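Local atomic coordinates of phosphoserine aminotransferase (Bacillus alcalophilus, PDB entry 1W23), a protein that catalyses the reversible, pyridoxal-phosphate-dependent transfer of an amino group between phosphoserine and 2-oxoglutarate in the second step of serine biosynthesis. Residues L308-F321 with A345-K357. Numbering follows the deposited sequence. Where two conformers were deposited one is given.
Sequences LNQQFLAKAKEQGF and ACIALRELMIQFK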
loop_
_atom_site.group_PDB
_atom_site.type_symbol
_atom_site.label_atom_id
_atom_site.label_comp_id
_atom_site.label_asym_id
_atom_site.label_seq_id
_atom_site.Cartn_x
_atom_site.Cartn_y
_atom_site.Cartn_z
ATOM N N LEU A 308 32.069 17.268 -15.414
ATOM C CA LEU A 308 31.183 17.150 -16.583
ATOM C C LEU A 308 29.900 16.462 -16.261
ATOM O O LEU A 308 28.846 16.877 -16.775
ATOM C CB LEU A 308 31.909 16.396 -17.718
ATOM C CG LEU A 308 33.009 17.217 -18.449
ATOM C CD1 LEU A 308 33.851 16.273 -19.308
ATOM C CD2 LEU A 308 32.345 18.282 -19.283
ATOM N N ASN A 309 29.893 15.398 -15.456
ATOM C CA ASN A 309 28.621 14.784 -15.057
ATOM C C ASN A 309 27.721 15.859 -14.428
ATOM O O ASN A 309 26.532 15.914 -14.744
ATOM C CB ASN A 309 28.852 13.717 -13.975
ATOM C CG ASN A 309 29.133 12.328 -14.470
ATOM O OD1 ASN A 309 28.865 11.972 -15.626
ATOM N ND2 ASN A 309 29.664 11.446 -13.533
ATOM N N GLN A 310 28.263 16.638 -13.504
ATOM C CA GLN A 310 27.468 17.656 -12.810
ATOM C C GLN A 310 26.918 18.699 -13.772
ATOM O O GLN A 310 25.746 19.081 -13.692
ATOM C CB GLN A 310 28.309 18.318 -11.704
ATOM C CG GLN A 310 28.842 17.481 -10.588
ATOM C CD GLN A 310 30.058 18.125 -9.848
ATOM O OE1 GLN A 310 30.676 19.194 -9.997
ATOM N NE2 GLN A 310 30.559 17.364 -8.844
ATOM N N GLN A 311 27.762 19.147 -14.698
ATOM C CA GLN A 311 27.374 20.156 -15.654
ATOM C C GLN A 311 26.283 19.625 -16.570
ATOM O O GLN A 311 25.295 20.340 -16.859
ATOM C CB GLN A 311 28.599 20.612 -16.442
ATOM C CG GLN A 311 29.576 21.429 -15.616
ATOM C CD GLN A 311 30.945 21.517 -16.294
ATOM O OE1 GLN A 311 31.149 21.127 -17.439
ATOM N NE2 GLN A 311 31.879 22.049 -15.508
ATOM N N PHE A 312 26.433 18.390 -17.036
ATOM C CA PHE A 312 25.384 17.766 -17.894
ATOM C C PHE A 312 24.079 17.660 -17.161
ATOM O O PHE A 312 23.030 17.997 -17.684
ATOM C CB PHE A 312 25.921 16.386 -18.352
ATOM C CG PHE A 312 24.858 15.609 -19.104
ATOM C CD1 PHE A 312 24.507 15.917 -20.394
ATOM C CD2 PHE A 312 24.215 14.571 -18.475
ATOM C CE1 PHE A 312 23.495 15.195 -21.045
ATOM C CE2 PHE A 312 23.217 13.879 -19.128
ATOM C CZ PHE A 312 22.840 14.190 -20.406
ATOM N N LEU A 313 24.113 17.126 -15.924
ATOM C CA LEU A 313 22.863 16.923 -15.177
ATOM C C LEU A 313 22.192 18.258 -14.866
ATOM O O LEU A 313 20.961 18.388 -14.883
ATOM C CB LEU A 313 23.112 16.105 -13.916
ATOM C CG LEU A 313 23.430 14.621 -14.190
ATOM C CD1 LEU A 313 23.957 13.967 -12.926
ATOM C CD2 LEU A 313 22.199 13.901 -14.739
ATOM N N ALA A 314 22.992 19.316 -14.613
ATOM C CA ALA A 314 22.423 20.635 -14.382
ATOM C C ALA A 314 21.773 21.198 -15.646
ATOM O O ALA A 314 20.698 21.788 -15.556
ATOM C CB ALA A 314 23.491 21.611 -13.837
ATOM N N LYS A 315 22.391 20.987 -16.774
ATOM C CA LYS A 315 21.816 21.453 -18.031
ATOM C C LYS A 315 20.545 20.694 -18.310
ATOM O O LYS A 315 19.533 21.255 -18.756
ATOM C CB LYS A 315 22.838 21.267 -19.168
ATOM C CG LYS A 315 22.364 21.745 -20.509
ATOM C CD LYS A 315 22.174 23.234 -20.513
ATOM C CE LYS A 315 21.771 23.659 -21.911
ATOM N NZ LYS A 315 21.349 25.092 -21.928
ATOM N N ALA A 316 20.559 19.383 -18.085
ATOM C CA ALA A 316 19.364 18.564 -18.311
ATOM C C ALA A 316 18.213 19.090 -17.451
ATOM O O ALA A 316 17.087 19.259 -17.921
ATOM C CB ALA A 316 19.680 17.114 -17.996
ATOM N N LYS A 317 18.466 19.376 -16.182
ATOM C CA LYS A 317 17.417 19.871 -15.314
ATOM C C LYS A 317 16.871 21.200 -15.818
ATOM O O LYS A 317 15.634 21.427 -15.825
ATOM C CB LYS A 317 17.913 19.992 -13.864
ATOM C CG LYS A 317 16.870 20.302 -12.810
ATOM C CD LYS A 317 17.450 20.366 -11.384
ATOM C CE LYS A 317 16.424 20.063 -10.312
ATOM N NZ LYS A 317 16.929 19.943 -8.906
ATOM N N GLU A 318 17.768 22.109 -16.260
ATOM C CA GLU A 318 17.388 23.405 -16.805
ATOM C C GLU A 318 16.479 23.221 -18.005
ATOM O O GLU A 318 15.569 24.047 -18.204
ATOM C CB GLU A 318 18.660 24.188 -17.171
ATOM C CG GLU A 318 18.424 25.560 -17.748
ATOM C CD GLU A 318 18.674 25.761 -19.207
ATOM O OE1 GLU A 318 19.550 25.164 -19.858
ATOM O OE2 GLU A 318 17.906 26.629 -19.743
ATOM N N GLN A 319 16.714 22.217 -18.837
ATOM C CA GLN A 319 15.994 21.938 -20.043
ATOM C C GLN A 319 14.728 21.109 -19.844
ATOM O O GLN A 319 14.057 20.805 -20.789
ATOM C CB GLN A 319 16.930 21.285 -21.072
ATOM C CG GLN A 319 18.020 22.202 -21.560
ATOM C CD GLN A 319 17.422 23.297 -22.464
ATOM O OE1 GLN A 319 16.713 22.975 -23.438
ATOM N NE2 GLN A 319 17.715 24.555 -22.137
ATOM N N GLY A 320 14.359 20.795 -18.585
ATOM C CA GLY A 320 13.078 20.124 -18.311
ATOM C C GLY A 320 13.156 18.660 -18.151
ATOM O O GLY A 320 12.104 18.034 -17.939
ATOM N N PHE A 321 14.361 18.071 -18.142
ATOM C CA PHE A 321 14.509 16.633 -17.909
ATOM C C PHE A 321 14.443 16.344 -16.392
ATOM O O PHE A 321 15.104 17.010 -15.589
ATOM C CB PHE A 321 15.852 16.119 -18.449
ATOM C CG PHE A 321 15.923 16.214 -19.953
ATOM C CD1 PHE A 321 16.246 17.374 -20.611
ATOM C CD2 PHE A 321 15.644 15.084 -20.731
ATOM C CE1 PHE A 321 16.262 17.441 -21.983
ATOM C CE2 PHE A 321 15.625 15.161 -22.093
ATOM C CZ PHE A 321 15.942 16.349 -22.725
ATOM N N ALA A 345 10.560 11.749 -25.794
ATOM C CA ALA A 345 11.450 12.107 -24.680
ATOM C C ALA A 345 12.865 11.590 -24.951
ATOM O O ALA A 345 13.852 12.239 -24.596
ATOM C CB ALA A 345 10.910 11.597 -23.377
ATOM N N CYS A 346 12.956 10.387 -25.532
ATOM C CA CYS A 346 14.239 9.807 -25.870
ATOM C C CYS A 346 14.920 10.608 -26.983
ATOM O O CYS A 346 16.145 10.801 -26.930
ATOM C CB CYS A 346 14.045 8.337 -26.249
ATOM S SG CYS A 346 13.427 7.319 -24.872
ATOM N N ILE A 347 14.153 11.018 -27.997
ATOM C CA ILE A 347 14.715 11.905 -29.036
ATOM C C ILE A 347 15.218 13.174 -28.400
ATOM O O ILE A 347 16.313 13.655 -28.754
ATOM C CB ILE A 347 13.652 12.144 -30.102
ATOM C CG1 ILE A 347 13.219 10.859 -30.828
ATOM C CG2 ILE A 347 14.121 13.245 -31.061
ATOM C CD1 ILE A 347 11.994 10.914 -31.717
ATOM N N ALA A 348 14.471 13.790 -27.478
ATOM C CA ALA A 348 14.890 15.018 -26.821
ATOM C C ALA A 348 16.201 14.789 -26.034
ATOM O O ALA A 348 17.103 15.639 -26.042
ATOM C CB ALA A 348 13.791 15.584 -25.934
ATOM N N LEU A 349 16.293 13.645 -25.333
ATOM C CA LEU A 349 17.515 13.324 -24.602
ATOM C C LEU A 349 18.704 13.207 -25.550
ATOM O O LEU A 349 19.793 13.735 -25.245
ATOM C CB LEU A 349 17.309 12.080 -23.748
ATOM C CG LEU A 349 18.547 11.626 -22.956
ATOM C CD1 LEU A 349 19.002 12.691 -21.986
ATOM C CD2 LEU A 349 18.247 10.341 -22.202
ATOM N N ARG A 350 18.528 12.518 -26.666
ATOM C CA ARG A 350 19.604 12.440 -27.676
ATOM C C ARG A 350 20.034 13.850 -28.084
ATOM O O ARG A 350 21.247 14.133 -28.156
ATOM C CB ARG A 350 19.138 11.624 -28.874
ATOM C CG ARG A 350 20.021 11.785 -30.089
ATOM C CD ARG A 350 19.619 10.807 -31.196
ATOM N NE ARG A 350 20.361 10.920 -32.419
ATOM C CZ ARG A 350 21.504 10.279 -32.659
ATOM N NH1 ARG A 350 22.073 9.448 -31.762
ATOM N NH2 ARG A 350 22.052 10.529 -33.861
ATOM N N GLU A 351 19.105 14.734 -28.373
ATOM C CA GLU A 351 19.454 16.071 -28.828
ATOM C C GLU A 351 20.213 16.840 -27.739
ATOM O O GLU A 351 21.212 17.533 -28.006
ATOM C CB GLU A 351 18.145 16.798 -29.257
ATOM C CG GLU A 351 17.618 16.186 -30.578
ATOM C CD GLU A 351 16.292 16.639 -31.056
ATOM O OE1 GLU A 351 15.804 16.208 -32.146
ATOM O OE2 GLU A 351 15.651 17.486 -30.373
ATOM N N LEU A 352 19.776 16.726 -26.479
ATOM C CA LEU A 352 20.496 17.337 -25.369
ATOM C C LEU A 352 21.914 16.814 -25.307
ATOM O O LEU A 352 22.878 17.577 -25.138
ATOM C CB LEU A 352 19.759 17.007 -24.066
ATOM C CG LEU A 352 20.410 17.435 -22.750
ATOM C CD1 LEU A 352 19.962 18.819 -22.324
ATOM C CD2 LEU A 352 20.023 16.565 -21.560
ATOM N N MET A 353 22.048 15.496 -25.393
ATOM C CA MET A 353 23.355 14.858 -25.290
ATOM C C MET A 353 24.300 15.291 -26.416
ATOM O O MET A 353 25.510 15.546 -26.198
ATOM C CB MET A 353 23.224 13.335 -25.258
ATOM C CG MET A 353 22.624 12.832 -23.946
ATOM S SD MET A 353 22.197 11.093 -23.890
ATOM C CE MET A 353 23.846 10.323 -23.751
ATOM N N ILE A 354 23.794 15.360 -27.636
ATOM C CA ILE A 354 24.627 15.766 -28.778
ATOM C C ILE A 354 25.059 17.207 -28.605
ATOM O O ILE A 354 26.226 17.554 -28.783
ATOM C CB ILE A 354 23.896 15.522 -30.104
ATOM C CG1 ILE A 354 23.742 14.028 -30.370
ATOM C CG2 ILE A 354 24.641 16.223 -31.271
ATOM C CD1 ILE A 354 22.827 13.694 -31.503
ATOM N N GLN A 355 24.115 18.073 -28.249
ATOM C CA GLN A 355 24.438 19.490 -28.093
ATOM C C GLN A 355 25.436 19.708 -26.968
ATOM O O GLN A 355 26.383 20.502 -27.113
ATOM C CB GLN A 355 23.141 20.309 -27.901
ATOM C CG GLN A 355 23.369 21.818 -27.683
ATOM C CD GLN A 355 22.103 22.593 -27.318
ATOM O OE1 GLN A 355 21.012 22.452 -27.886
ATOM N NE2 GLN A 355 22.188 23.424 -26.295
ATOM N N PHE A 356 25.272 19.006 -25.860
ATOM C CA PHE A 356 26.202 19.210 -24.716
ATOM C C PHE A 356 27.599 18.786 -25.118
ATOM O O PHE A 356 28.587 19.456 -24.804
ATOM C CB PHE A 356 25.673 18.445 -23.493
ATOM C CG PHE A 356 26.475 18.752 -22.250
ATOM C CD1 PHE A 356 26.139 19.848 -21.470
ATOM C CD2 PHE A 356 27.553 17.957 -21.921
ATOM C CE1 PHE A 356 26.945 20.147 -20.386
ATOM C CE2 PHE A 356 28.337 18.250 -20.812
ATOM C CZ PHE A 356 28.036 19.341 -20.041
ATOM N N LYS A 357 27.738 17.665 -25.810
ATOM C CA LYS A 357 29.022 17.192 -26.309
ATOM C C LYS A 357 29.647 18.187 -27.253
ATOM O O LYS A 357 30.829 18.545 -27.126
ATOM C CB LYS A 357 28.818 15.842 -27.006
ATOM C CG LYS A 357 30.036 15.253 -27.692
ATOM C CD LYS A 357 29.624 14.030 -28.505
ATOM C CE LYS A 357 28.895 14.312 -29.843
ATOM N NZ LYS A 357 28.636 13.102 -30.671
#
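The ring of Phe-356 presents one face to Phe-312, whose CA lies 4.0 Å from the Phe-356 ring centroid in a CH-pi contact, while CB of Gln-311 meets the ring edge. Phe-312 also directs its own ring edge, through CD1, at that face; the planes stand at 77°, a T-shaped pair with centroids 5.5 Å apart. Leu-349 CD1 lies at the Phe-312 edge too, and Met-353 CG approaches that ring obliquely, 3.8 Å from CZ. Farther along, Leu-352 CD2 sits over one face of Phe-321, 4.1 Å from the ring centroid, and the same methyl presses on Ala-316 CB at 3.6 Å. At its edge the Phe-321 ring meets the carbonyl O of Ala-348, 3.6 Å from CZ. With CG anti to the backbone N (chi1 -173°), Phe-356 reaches across as a knob into the hole formed by Leu-308, Gln-311, Phe-312 and Lys-315. Were its ring cut back to an alanine, the hole would probably be left unfilled and the Phe-312 edge without its aromatic face. Gly-320, at positive phi, ends helix 306-318 in a Schellman motif, and Phe-321 follows directly. Away from the cofactor site, segments 308-318 and 345-357 run at 133°, nearer antiparallel than parallel, pairing two helices of the C-terminal small domain of a fold-type I PLP enzyme.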